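Local coordinates for hypothetical conserved protein TTC0263 (PDB 2PL2), which is of unknown function but has tetratricopeptide repeats, stacked helical hairpins of a kind that often serves in binding other proteins, at residues L11-Y16 and L42-R47; R47-L52 and L59-T64; G74-L79 and L104-D109; G98-A103 and A129-R134; D109-N114 and L122-V127. One frame throughout, in Å; residues are numbered along the deposited sequence.

Contact 1: L11-Y16 and L42-R47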
# COMPACT_ATOMS: atom_id res chain seq x y z
N LEU A 11 -11.34 -2.52 19.34
CA LEU A 11 -11.23 -3.58 18.34
C LEU A 11 -10.58 -3.03 17.09
O LEU A 11 -9.82 -3.73 16.41
CB LEU A 11 -12.62 -4.14 18.02
CG LEU A 11 -12.66 -5.32 17.03
CD1 LEU A 11 -11.76 -6.46 17.53
CD2 LEU A 11 -14.10 -5.81 16.88
N GLY A 12 -10.87 -1.78 16.79
CA GLY A 12 -10.28 -1.18 15.61
C GLY A 12 -8.77 -1.13 15.71
O GLY A 12 -8.07 -1.42 14.74
N VAL A 13 -8.25 -0.76 16.88
CA VAL A 13 -6.80 -0.66 17.06
C VAL A 13 -6.14 -2.03 16.91
O VAL A 13 -5.03 -2.14 16.39
CB VAL A 13 -6.42 -0.10 18.46
CG1 VAL A 13 -4.93 0.07 18.55
CG2 VAL A 13 -7.12 1.22 18.70
N GLN A 14 -6.82 -3.07 17.37
CA GLN A 14 -6.29 -4.43 17.28
C GLN A 14 -6.23 -4.84 15.81
O GLN A 14 -5.17 -5.24 15.32
CB GLN A 14 -7.17 -5.38 18.11
CG GLN A 14 -7.28 -4.88 19.57
CD GLN A 14 -8.18 -5.72 20.46
OE1 GLN A 14 -9.17 -6.29 20.03
NE2 GLN A 14 -7.84 -5.76 21.75
N LEU A 15 -7.34 -4.70 15.10
CA LEU A 15 -7.39 -5.05 13.68
C LEU A 15 -6.38 -4.25 12.89
O LEU A 15 -5.83 -4.74 11.90
CB LEU A 15 -8.79 -4.81 13.11
CG LEU A 15 -9.83 -5.89 13.43
CD1 LEU A 15 -11.21 -5.39 13.09
CD2 LEU A 15 -9.53 -7.15 12.64
N TYR A 16 -6.14 -3.01 13.30
CA TYR A 16 -5.19 -2.19 12.58
C TYR A 16 -3.83 -2.84 12.72
O TYR A 16 -3.11 -2.99 11.74
CB TYR A 16 -5.15 -0.74 13.12
CG TYR A 16 -4.09 0.12 12.45
CD1 TYR A 16 -4.35 0.80 11.26
CD2 TYR A 16 -2.81 0.21 12.97
CE1 TYR A 16 -3.35 1.53 10.60
CE2 TYR A 16 -1.80 0.93 12.33
CZ TYR A 16 -2.08 1.58 11.15
OH TYR A 16 -1.06 2.25 10.51
N LEU A 42 -10.16 9.88 15.38
CA LEU A 42 -9.81 10.60 14.15
C LEU A 42 -8.38 10.30 13.74
O LEU A 42 -8.05 10.24 12.55
CB LEU A 42 -9.92 12.12 14.34
CG LEU A 42 -11.26 12.86 14.33
CD1 LEU A 42 -11.02 14.34 14.68
CD2 LEU A 42 -11.90 12.75 12.95
N TYR A 43 -7.53 10.17 14.74
CA TYR A 43 -6.12 9.86 14.51
C TYR A 43 -6.03 8.48 13.85
O TYR A 43 -5.44 8.33 12.78
CB TYR A 43 -5.35 9.84 15.83
CG TYR A 43 -4.05 9.06 15.77
CD1 TYR A 43 -2.94 9.55 15.08
CD2 TYR A 43 -3.94 7.81 16.39
CE1 TYR A 43 -1.75 8.83 15.02
CE2 TYR A 43 -2.77 7.08 16.33
CZ TYR A 43 -1.67 7.59 15.65
OH TYR A 43 -0.51 6.85 15.60
N TRP A 44 -6.63 7.48 14.50
CA TRP A 44 -6.59 6.12 13.98
C TRP A 44 -7.29 6.03 12.63
O TRP A 44 -6.81 5.36 11.72
CB TRP A 44 -7.21 5.15 14.97
CG TRP A 44 -6.28 4.80 16.07
CD1 TRP A 44 -6.39 5.14 17.39
CD2 TRP A 44 -5.05 4.07 15.95
NE1 TRP A 44 -5.30 4.67 18.10
CE2 TRP A 44 -4.47 4.01 17.23
CE3 TRP A 44 -4.39 3.47 14.88
CZ2 TRP A 44 -3.25 3.37 17.47
CZ3 TRP A 44 -3.17 2.83 15.11
CH2 TRP A 44 -2.61 2.79 16.40
N LEU A 45 -8.42 6.72 12.52
CA LEU A 45 -9.18 6.76 11.27
C LEU A 45 -8.26 7.26 10.17
O LEU A 45 -8.15 6.64 9.11
CB LEU A 45 -10.37 7.70 11.40
CG LEU A 45 -11.10 7.97 10.07
CD1 LEU A 45 -11.85 6.73 9.64
CD2 LEU A 45 -12.05 9.15 10.24
N ALA A 46 -7.61 8.39 10.42
CA ALA A 46 -6.70 8.98 9.45
C ALA A 46 -5.57 8.01 9.10
O ALA A 46 -5.22 7.87 7.93
CB ALA A 46 -6.12 10.28 10.01
N ARG A 47 -5.00 7.36 10.10
CA ARG A 47 -3.91 6.41 9.88
C ARG A 47 -4.38 5.31 8.95
O ARG A 47 -3.68 4.92 8.01
CB ARG A 47 -3.42 5.80 11.19
CG ARG A 47 -2.42 6.66 11.95
CD ARG A 47 -1.77 5.86 13.06
NE ARG A 47 -0.68 5.00 12.60
CZ ARG A 47 -0.05 4.11 13.36
NH1 ARG A 47 -0.41 3.96 14.63
NH2 ARG A 47 0.93 3.37 12.86

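Contact 2: R47-L52 and L59-T64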
# COMPACT_ATOMS: atom_id res chain seq x y z
N ARG A 47 -5.00 7.36 10.10
CA ARG A 47 -3.91 6.41 9.88
C ARG A 47 -4.38 5.31 8.95
O ARG A 47 -3.68 4.92 8.01
CB ARG A 47 -3.42 5.80 11.19
CG ARG A 47 -2.42 6.66 11.95
CD ARG A 47 -1.77 5.86 13.06
NE ARG A 47 -0.68 5.00 12.60
CZ ARG A 47 -0.05 4.11 13.36
NH1 ARG A 47 -0.41 3.96 14.63
NH2 ARG A 47 0.93 3.37 12.86
N THR A 48 -5.58 4.81 9.21
CA THR A 48 -6.15 3.76 8.39
C THR A 48 -6.43 4.25 6.96
O THR A 48 -6.29 3.49 6.00
CB THR A 48 -7.44 3.25 9.02
OG1 THR A 48 -7.21 2.96 10.40
CG2 THR A 48 -7.90 1.97 8.31
N GLN A 49 -6.81 5.52 6.82
CA GLN A 49 -7.08 6.10 5.51
C GLN A 49 -5.81 6.18 4.66
O GLN A 49 -5.84 5.96 3.46
CB GLN A 49 -7.69 7.50 5.66
CG GLN A 49 -9.06 7.50 6.36
CD GLN A 49 -9.65 8.88 6.51
OE1 GLN A 49 -8.99 9.80 6.99
NE2 GLN A 49 -10.91 9.04 6.10
N LEU A 50 -4.69 6.51 5.30
CA LEU A 50 -3.42 6.60 4.58
C LEU A 50 -3.09 5.21 4.03
O LEU A 50 -2.67 5.08 2.88
CB LEU A 50 -2.30 7.07 5.53
CG LEU A 50 -2.25 8.54 5.97
CD1 LEU A 50 -1.41 8.66 7.24
CD2 LEU A 50 -1.68 9.40 4.86
N LYS A 51 -3.29 4.18 4.85
CA LYS A 51 -3.03 2.80 4.45
C LYS A 51 -3.93 2.40 3.29
O LYS A 51 -3.51 1.70 2.38
CB LYS A 51 -3.25 1.85 5.64
CG LYS A 51 -2.16 1.92 6.70
CD LYS A 51 -0.83 1.42 6.14
CE LYS A 51 0.36 1.88 6.99
NZ LYS A 51 0.27 1.47 8.42
N LEU A 52 -5.19 2.84 3.33
CA LEU A 52 -6.13 2.52 2.26
C LEU A 52 -6.03 3.50 1.09
O LEU A 52 -6.95 3.62 0.29
CB LEU A 52 -7.57 2.51 2.82
CG LEU A 52 -7.86 1.50 3.93
CD1 LEU A 52 -9.34 1.55 4.33
CD2 LEU A 52 -7.49 0.10 3.44
N LEU A 59 -5.52 13.92 5.21
CA LEU A 59 -4.86 15.21 5.31
C LEU A 59 -5.82 16.15 6.03
O LEU A 59 -5.41 16.99 6.82
CB LEU A 59 -4.56 15.75 3.91
CG LEU A 59 -3.98 17.17 3.80
CD1 LEU A 59 -2.51 17.17 4.21
CD2 LEU A 59 -4.12 17.68 2.37
N GLU A 60 -7.11 16.00 5.75
CA GLU A 60 -8.14 16.83 6.35
C GLU A 60 -8.37 16.51 7.82
O GLU A 60 -8.69 17.40 8.61
CB GLU A 60 -9.45 16.68 5.56
CG GLU A 60 -10.47 17.78 5.84
CD GLU A 60 -9.85 19.17 5.78
OE1 GLU A 60 -9.27 19.54 4.73
OE2 GLU A 60 -9.96 19.90 6.79
N ASN A 61 -8.19 15.24 8.19
CA ASN A 61 -8.36 14.81 9.58
C ASN A 61 -7.14 15.21 10.41
O ASN A 61 -7.25 15.49 11.60
CB ASN A 61 -8.56 13.30 9.65
CG ASN A 61 -10.02 12.89 9.46
OD1 ASN A 61 -10.32 11.76 9.09
ND2 ASN A 61 -10.93 13.82 9.73
N GLY A 62 -5.98 15.23 9.77
CA GLY A 62 -4.77 15.63 10.46
C GLY A 62 -4.88 17.12 10.76
O GLY A 62 -4.52 17.57 11.85
N LYS A 63 -5.39 17.86 9.77
CA LYS A 63 -5.59 19.30 9.89
C LYS A 63 -6.50 19.63 11.07
O LYS A 63 -6.17 20.49 11.87
CB LYS A 63 -6.21 19.87 8.61
CG LYS A 63 -5.20 20.14 7.50
CD LYS A 63 -5.88 20.55 6.20
CE LYS A 63 -4.83 21.03 5.20
NZ LYS A 63 -5.38 21.24 3.83
N THR A 64 -7.62 18.95 11.17
CA THR A 64 -8.56 19.19 12.27
C THR A 64 -8.04 18.65 13.60
O THR A 64 -8.57 18.97 14.66
CB THR A 64 -9.97 18.60 11.95
OG1 THR A 64 -10.68 18.34 13.17
CG2 THR A 64 -9.86 17.33 11.17

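Contact 3: G74-L79 and L104-D109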
# COMPACT_ATOMS: atom_id res chain seq x y z
N GLY A 74 -0.55 12.94 17.52
CA GLY A 74 -1.24 12.28 16.42
C GLY A 74 -1.46 13.15 15.20
O GLY A 74 -1.14 12.75 14.08
N GLY A 75 -1.99 14.35 15.42
CA GLY A 75 -2.25 15.28 14.32
C GLY A 75 -1.05 15.53 13.42
O GLY A 75 -1.16 15.47 12.19
N TYR A 76 0.09 15.83 14.03
CA TYR A 76 1.30 16.10 13.27
C TYR A 76 1.76 14.84 12.55
O TYR A 76 2.16 14.89 11.39
CB TYR A 76 2.40 16.60 14.21
CG TYR A 76 2.00 17.77 15.09
CD1 TYR A 76 2.14 19.09 14.65
CD2 TYR A 76 1.46 17.56 16.35
CE1 TYR A 76 1.75 20.16 15.46
CE2 TYR A 76 1.07 18.61 17.16
CZ TYR A 76 1.21 19.92 16.71
OH TYR A 76 0.80 20.96 17.54
N MET A 77 1.72 13.69 13.23
CA MET A 77 2.15 12.44 12.60
C MET A 77 1.27 12.15 11.38
O MET A 77 1.77 11.97 10.27
CB MET A 77 2.09 11.28 13.60
CG MET A 77 3.14 11.33 14.73
SD MET A 77 4.88 11.10 14.21
CE MET A 77 4.81 9.40 13.62
N VAL A 78 -0.04 12.13 11.59
CA VAL A 78 -0.97 11.88 10.50
C VAL A 78 -0.70 12.86 9.36
O VAL A 78 -0.41 12.47 8.24
CB VAL A 78 -2.42 12.04 10.99
CG1 VAL A 78 -3.38 12.06 9.82
CG2 VAL A 78 -2.77 10.90 11.94
N LEU A 79 -0.78 14.14 9.69
CA LEU A 79 -0.55 15.22 8.74
C LEU A 79 0.81 15.07 8.05
O LEU A 79 0.94 15.30 6.85
CB LEU A 79 -0.62 16.55 9.50
CG LEU A 79 -0.62 17.91 8.79
CD1 LEU A 79 -1.72 17.96 7.75
CD2 LEU A 79 -0.82 18.99 9.84
N LEU A 104 8.33 18.43 6.93
CA LEU A 104 9.44 18.76 7.81
C LEU A 104 8.99 19.80 8.81
O LEU A 104 9.35 19.76 9.99
CB LEU A 104 10.61 19.34 7.04
CG LEU A 104 11.66 18.41 6.43
CD1 LEU A 104 12.83 19.27 5.96
CD2 LEU A 104 12.13 17.40 7.46
N SER A 105 8.21 20.76 8.33
CA SER A 105 7.72 21.84 9.16
C SER A 105 6.81 21.33 10.26
O SER A 105 6.96 21.69 11.42
CB SER A 105 6.99 22.87 8.30
OG SER A 105 6.64 24.01 9.06
N VAL A 106 5.85 20.49 9.89
CA VAL A 106 4.90 19.96 10.85
C VAL A 106 5.58 19.04 11.87
O VAL A 106 5.22 19.01 13.04
CB VAL A 106 3.77 19.20 10.11
CG1 VAL A 106 2.81 18.61 11.11
CG2 VAL A 106 3.02 20.16 9.17
N LEU A 107 6.57 18.29 11.40
CA LEU A 107 7.30 17.39 12.28
C LEU A 107 8.06 18.24 13.28
O LEU A 107 8.10 17.93 14.46
CB LEU A 107 8.27 16.51 11.47
CG LEU A 107 7.62 15.37 10.68
CD1 LEU A 107 8.63 14.73 9.76
CD2 LEU A 107 7.07 14.34 11.65
N LYS A 108 8.64 19.34 12.80
CA LYS A 108 9.37 20.26 13.66
C LYS A 108 8.45 20.82 14.75
O LYS A 108 8.83 20.85 15.93
CB LYS A 108 9.94 21.41 12.83
CG LYS A 108 10.94 22.25 13.58
CD LYS A 108 12.15 21.43 13.99
CE LYS A 108 13.12 22.26 14.83
NZ LYS A 108 14.32 21.46 15.23
N ASP A 109 7.24 21.25 14.38
CA ASP A 109 6.28 21.78 15.36
C ASP A 109 5.96 20.70 16.38
O ASP A 109 5.81 20.98 17.56
CB ASP A 109 4.95 22.22 14.72
CG ASP A 109 5.12 23.26 13.63
OD1 ASP A 109 6.09 24.05 13.67
OD2 ASP A 109 4.24 23.29 12.72

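Contact 4: G98-A103 and A129-R134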
# COMPACT_ATOMS: atom_id res chain seq x y z
N GLY A 98 7.73 20.86 -2.08
CA GLY A 98 6.90 21.67 -1.20
C GLY A 98 6.24 20.83 -0.13
O GLY A 98 6.37 21.12 1.06
N TYR A 99 5.54 19.78 -0.56
CA TYR A 99 4.86 18.87 0.35
C TYR A 99 5.82 18.31 1.42
O TYR A 99 5.47 18.20 2.59
CB TYR A 99 4.25 17.71 -0.43
CG TYR A 99 3.13 18.08 -1.39
CD1 TYR A 99 1.91 18.59 -0.93
CD2 TYR A 99 3.26 17.85 -2.76
CE1 TYR A 99 0.87 18.88 -1.81
CE2 TYR A 99 2.23 18.13 -3.65
CZ TYR A 99 1.03 18.64 -3.17
OH TYR A 99 0.03 18.94 -4.05
N LEU A 100 7.02 17.94 0.99
CA LEU A 100 8.04 17.38 1.87
C LEU A 100 8.47 18.45 2.85
O LEU A 100 8.72 18.18 4.03
CB LEU A 100 9.24 16.92 1.05
CG LEU A 100 9.62 15.44 0.94
CD1 LEU A 100 8.39 14.55 0.92
CD2 LEU A 100 10.46 15.25 -0.34
N GLU A 101 8.56 19.67 2.34
CA GLU A 101 8.95 20.83 3.14
C GLU A 101 7.90 21.03 4.24
O GLU A 101 8.25 21.34 5.38
CB GLU A 101 9.01 22.07 2.26
CG GLU A 101 10.03 23.10 2.68
CD GLU A 101 11.43 22.72 2.28
OE1 GLU A 101 11.62 22.31 1.11
OE2 GLU A 101 12.35 22.86 3.13
N GLN A 102 6.63 20.83 3.89
CA GLN A 102 5.53 20.97 4.84
C GLN A 102 5.60 19.88 5.90
O GLN A 102 5.29 20.12 7.07
CB GLN A 102 4.16 20.88 4.14
CG GLN A 102 3.91 21.98 3.13
CD GLN A 102 2.45 22.05 2.70
OE1 GLN A 102 1.57 22.44 3.47
NE2 GLN A 102 2.18 21.65 1.46
N ALA A 103 6.00 18.68 5.47
CA ALA A 103 6.13 17.54 6.36
C ALA A 103 7.24 17.81 7.37
O ALA A 103 7.10 17.46 8.54
CB ALA A 103 6.42 16.26 5.56
N ALA A 129 15.47 11.99 3.84
CA ALA A 129 15.93 11.09 2.80
C ALA A 129 15.21 11.39 1.48
O ALA A 129 15.84 11.55 0.44
CB ALA A 129 15.69 9.64 3.21
N LEU A 130 13.88 11.48 1.53
CA LEU A 130 13.10 11.78 0.34
C LEU A 130 13.57 13.11 -0.24
O LEU A 130 13.44 13.35 -1.44
CB LEU A 130 11.61 11.86 0.69
CG LEU A 130 11.04 10.54 1.20
CD1 LEU A 130 9.62 10.73 1.70
CD2 LEU A 130 11.07 9.50 0.08
N LEU A 131 14.11 13.96 0.62
CA LEU A 131 14.63 15.26 0.20
C LEU A 131 16.07 15.10 -0.30
O LEU A 131 16.74 16.07 -0.64
CB LEU A 131 14.62 16.25 1.36
CG LEU A 131 13.32 16.93 1.78
CD1 LEU A 131 13.50 17.58 3.15
CD2 LEU A 131 12.90 17.97 0.75
N GLY A 132 16.54 13.86 -0.35
CA GLY A 132 17.89 13.63 -0.80
C GLY A 132 18.88 14.22 0.18
O GLY A 132 19.99 14.59 -0.19
N GLU A 133 18.47 14.34 1.44
CA GLU A 133 19.35 14.87 2.47
C GLU A 133 19.84 13.73 3.36
O GLU A 133 19.54 13.67 4.55
CB GLU A 133 18.63 15.92 3.31
CG GLU A 133 18.43 17.25 2.60
CD GLU A 133 17.78 18.28 3.50
OE1 GLU A 133 16.61 18.08 3.90
OE2 GLU A 133 18.45 19.29 3.81
N ARG A 134 20.59 12.83 2.72
CA ARG A 134 21.17 11.65 3.36
C ARG A 134 21.75 11.98 4.72
O ARG A 134 21.47 11.31 5.71
CB ARG A 134 22.27 11.09 2.45
CG ARG A 134 23.32 12.11 2.02
CD ARG A 134 24.29 11.56 0.98
NE ARG A 134 23.62 11.24 -0.28
CZ ARG A 134 23.07 12.15 -1.09
NH1 ARG A 134 23.12 13.44 -0.77
NH2 ARG A 134 22.48 11.77 -2.21

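Contact 5: D109-N114 and L122-V127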
# COMPACT_ATOMS: atom_id res chain seq x y z
N ASP A 109 7.24 21.25 14.38
CA ASP A 109 6.28 21.78 15.36
C ASP A 109 5.96 20.70 16.38
O ASP A 109 5.81 20.98 17.56
CB ASP A 109 4.95 22.22 14.72
CG ASP A 109 5.12 23.26 13.63
OD1 ASP A 109 6.09 24.05 13.67
OD2 ASP A 109 4.24 23.29 12.72
N ALA A 110 5.81 19.46 15.91
CA ALA A 110 5.51 18.37 16.82
C ALA A 110 6.67 18.19 17.80
O ALA A 110 6.47 17.86 18.97
CB ALA A 110 5.29 17.09 16.03
N GLU A 111 7.89 18.41 17.32
CA GLU A 111 9.07 18.27 18.14
C GLU A 111 9.01 19.21 19.34
O GLU A 111 9.59 18.93 20.40
CB GLU A 111 10.33 18.55 17.31
CG GLU A 111 11.62 18.58 18.11
CD GLU A 111 12.86 18.78 17.24
OE1 GLU A 111 12.84 19.68 16.37
OE2 GLU A 111 13.85 18.04 17.43
N ARG A 112 8.29 20.33 19.17
CA ARG A 112 8.13 21.31 20.24
C ARG A 112 7.19 20.79 21.33
O ARG A 112 7.27 21.21 22.47
CB ARG A 112 7.57 22.62 19.67
CG ARG A 112 8.46 23.25 18.60
CD ARG A 112 9.82 23.66 19.18
NE ARG A 112 10.71 24.23 18.17
CZ ARG A 112 11.92 24.71 18.42
NH1 ARG A 112 12.39 24.69 19.66
NH2 ARG A 112 12.66 25.20 17.43
N VAL A 113 6.32 19.86 20.96
CA VAL A 113 5.36 19.27 21.89
C VAL A 113 5.96 18.06 22.62
O VAL A 113 5.46 17.64 23.66
CB VAL A 113 4.10 18.81 21.13
CG1 VAL A 113 3.09 18.21 22.10
CG2 VAL A 113 3.50 19.99 20.37
N ASN A 114 7.03 17.51 22.06
CA ASN A 114 7.71 16.36 22.65
C ASN A 114 8.97 16.02 21.84
O ASN A 114 8.88 15.51 20.72
CB ASN A 114 6.79 15.14 22.66
CG ASN A 114 7.35 14.00 23.50
OD1 ASN A 114 8.58 13.81 23.59
ND2 ASN A 114 6.46 13.23 24.12
N LEU A 122 11.95 9.39 13.52
CA LEU A 122 11.94 8.38 12.48
C LEU A 122 11.37 9.02 11.22
O LEU A 122 11.98 8.93 10.13
CB LEU A 122 11.07 7.19 12.90
CG LEU A 122 10.81 6.18 11.76
CD1 LEU A 122 12.15 5.75 11.15
CD2 LEU A 122 10.00 4.99 12.25
N GLN A 123 10.21 9.66 11.36
CA GLN A 123 9.56 10.32 10.24
C GLN A 123 10.44 11.44 9.70
O GLN A 123 10.55 11.62 8.49
CB GLN A 123 8.21 10.91 10.67
CG GLN A 123 7.01 10.10 10.22
CD GLN A 123 6.97 9.88 8.72
OE1 GLN A 123 7.09 10.83 7.95
NE2 GLN A 123 6.78 8.63 8.30
N ARG A 124 11.06 12.20 10.59
CA ARG A 124 11.90 13.29 10.16
C ARG A 124 13.03 12.75 9.29
O ARG A 124 13.37 13.35 8.28
CB ARG A 124 12.47 14.04 11.37
CG ARG A 124 13.06 15.41 11.02
CD ARG A 124 13.50 16.17 12.27
NE ARG A 124 14.61 15.50 12.97
CZ ARG A 124 15.09 15.90 14.14
NH1 ARG A 124 14.57 16.97 14.73
NH2 ARG A 124 16.09 15.25 14.71
N GLY A 125 13.59 11.61 9.68
CA GLY A 125 14.67 11.01 8.90
C GLY A 125 14.20 10.53 7.55
O GLY A 125 14.86 10.72 6.53
N LEU A 126 13.02 9.91 7.53
CA LEU A 126 12.44 9.41 6.29
C LEU A 126 12.14 10.58 5.36
O LEU A 126 12.20 10.43 4.13
CB LEU A 126 11.14 8.65 6.61
CG LEU A 126 10.51 7.81 5.49
CD1 LEU A 126 9.32 7.04 6.06
CD2 LEU A 126 10.08 8.69 4.33
N VAL A 127 11.84 11.74 5.93
CA VAL A 127 11.54 12.93 5.15
C VAL A 127 12.81 13.55 4.58
O VAL A 127 12.84 13.98 3.42
CB VAL A 127 10.77 13.98 5.99
CG1 VAL A 127 10.60 15.28 5.19
CG2 VAL A 127 9.40 13.42 6.37

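Contact 1: L11-Y16 and L42-R47
Val13 and Trp44 mark the closest backbone approach, their CA atoms 7.4 Å apart, where the short helical segments 11-16 and 42-47 run in nearly the same direction at 29° with their axes 11.0 Å apart. At that spacing large side chains must fill the gap. The Trp44 indole reaches across between Val13 and Tyr16. Val13 lies over one face of the indole. Its CG2 sits above the five-membered ring, 4.1 Å from the centroid and almost on the ring normal, which makes a CH-pi contact. Its other methyl, CG1, meets the six-membered ring at Trp44 CZ2, 3.9 Å away. Tyr16 takes the indole differently. The edge of Trp44 is turned to the tyrosine face in an edge-to-face pair, with centroids 5.1 Å apart and planes at 61°. Trp44 CZ3 comes within 3.4 Å of Tyr16 CD2. CG of Tyr16 is anti to its backbone N (chi1 176°), and this sends the ring out toward helix 39-51. Arg47 closes the far end of the ring. Its chain bends at chi3, and one guanidinium face lies against Tyr16 CE2 and OH. Tyr16 OH is 3.3 Å from Arg47 NH2, but the angle is too poor for a hydrogen bond. That hydroxyl is instead hydrogen-bonded to Lys51 NZ. Tyr21 and Phe28 of helix 21-32 add further rings, meeting Tyr16 and Trp44 respectively. Two near-parallel helices, separated in the chain by one intervening helix, are characteristic of the stacked tetratricopeptide repeat fold.

Contact 2: R47-L52 and L59-T64
Gln49 and Asn61 meet between helix 39-51 and helix 55-68, two successive helices that run in opposite directions as a hairpin of the tetratricopeptide repeat fold. The polar contact is confined to their two side-chain amides. In both residues CG is anti to the carbonyl carbon, and both CB atoms point across the gap. The Gln49 chain is extended beyond CG, which carries its amide out to the shorter Asn61. The side chains cross at about a right angle, yet the two amide planes are only 17° apart. As modelled, Gln49 OE1 and Asn61 OD1 are 3.2 Å apart. Both amides are probably turned over in the model, so the assignment of O and N at this meeting is doubtful.

Apolar packing surrounds the pair. Gln49 also touches Pro57 and Ala58 at the start of helix 55-68. Asn61 lies against Leu42, Leu45 and Ala46 of helix 39-51. On another flank, Leu50 and Leu59 both pack on helix 73-88.

Backbone bonding marks where the first helix stops. Leu52 is the first residue to leave helical geometry, but its N still bonds to Thr48 O at 3.0 Å.

Contact 3: G74-L79 and L104-D109
Tyr76 and Val106 meet across an antiparallel helical hairpin, formed by helix 73-88 and helix 93-113 of the tetratricopeptide repeat fold. The short segments cross at 163° with axes 8.9 Å apart, and the CA atoms of the two residues are 5.8 Å apart. Val106 points at the other helix and puts CG1 between Tyr76 and Leu79. This methyl is anti to its own backbone N (chi1 178°). Val106 CG1 lies 3.6 Å from Tyr76 CD1 and 3.9 Å from Leu79 CD2. Leu79 meets the valine at about a right angle, whereas the tyrosine lies at a slant to it. Tyr76 CD1 is also 3.5 Å from Val106 O, so the ring meets the backbone of helix 93-113 as well. Further along the ring comes Asp109. Its carboxylate plane is steeply inclined to the ring, and its CB does the touching. Helix 55-68 also takes part, with Val66 touching both Tyr76 and Leu79. The hydroxyl of Tyr76 is hydrogen-bonded to Pro70 O. On the Asp109 side, the approach is Tyr76 CE1 to Asp109 CB at 3.9 Å.

Contact 4: G98-A103 and A129-R134
Leu100 has a chi1 of -114°, off the usual staggered positions, and this puts its branched end between Leu130 and Leu131. Both of those leucines have CG anti to the carbonyl carbon, with chi1 of -63° for Leu130 and -78° for Leu131. Their side chains come at Leu100 in different ways. Leu130 crosses it at about a right angle, and the nearest side-chain approach is Leu100 CD2 to Leu130 CB at 3.7 Å. The other branch is looser, with Leu100 CD1 4.1 Å from Leu130 CD1. Leu131 instead slides past Leu100 in the opposite direction. Leu131 CD2 is 3.8 Å from Leu100 CD2 and equally close to Leu100 CB. One methyl of Leu100 therefore does most of the touching. CD2 of Leu100 also reaches the backbone, lying 3.7 Å from Leu130 O. The side-chain contacts are all apolar. They form where helix 118-130 is ending. Gly132 has positive phi and closes the helix in a Schellman motif, and Glu133 takes the N-cap position of the next helix. The chain thus turns directly beside the leucine cluster. Glu133 is held by a salt bridge to Lys136, on the side leading into helix 134-147. The contact joins the first half of the long helix 93-113 to the C-terminal end of helix 118-130, which runs back alongside it. Helix 73-88 completes the cluster: Tyr87 touches both Leu100 and Leu130, and Val84 packs on Leu130, so three helices meet here.

Contact 5: D109-N114 and L122-V127
Glu111 and Arg124 make a single salt bridge across a wide gap, with their CA atoms 9.8 Å apart. The close part is one pair of atoms, Arg124 NH1 and Glu111 OE2, at 3.0 Å. NH1 donates a hydrogen bond to OE2, but it is weak and bent, with an angle of 130° at the hydrogen. OE2 lies at the edge of the guanidinium, near its plane. The two flat groups do not pair side by side, because the carboxylate and guanidinium planes are 72° apart. The second oxygen is further off, with Glu111 OE1 3.6 Å from Arg124 NH1. That oxygen has a partner of its own, a salt bridge to Lys108 NZ. Two positive groups thus share the carboxylate, which would probably favour its charged form. Glu111 reaches this far because CG is anti to the backbone N (chi1 174°) and the chain is extended beyond it. The contact joins helix 93-113 to helix 118-130, successive antiparallel helices of the tetratricopeptide repeat fold. Tight packing between these helices lies deeper, where Leu107 meets Gln123 and Val127. There Leu107 CD1 also packs against Arg124 CA. The outer side is loose by comparison. There the salt bridge is a surface contact between the two helices and buries little area. Arg124 bends at chi3 to meet the acid, and it also touches Ser140 of helix 134-147.

The five contacts follow the stack of helices from the N-terminal end into the middle of the chain. Contacts 1 and 2 share helix 39-51 and Arg47, and their centres are about 11 Å apart. The centre of contact 3 lies about 12 Å from that of contact 2. Contact 3 touches both contacts 1 and 2, with Val78 packing on Tyr43 and Ala46. Contacts 3, 4 and 5 all use the long helix 93-113. Contacts 3 and 5 share Asp109, their centres about 6 Å apart. Contact 4 spans contact 5 along the chain, and the segments of contacts 3 and 4 alternate. The centres of contacts 1 and 4 are about 27 Å apart, on opposite sides of the chain's centre. Successive contacts touch, so the helices they join pack as one continuous array.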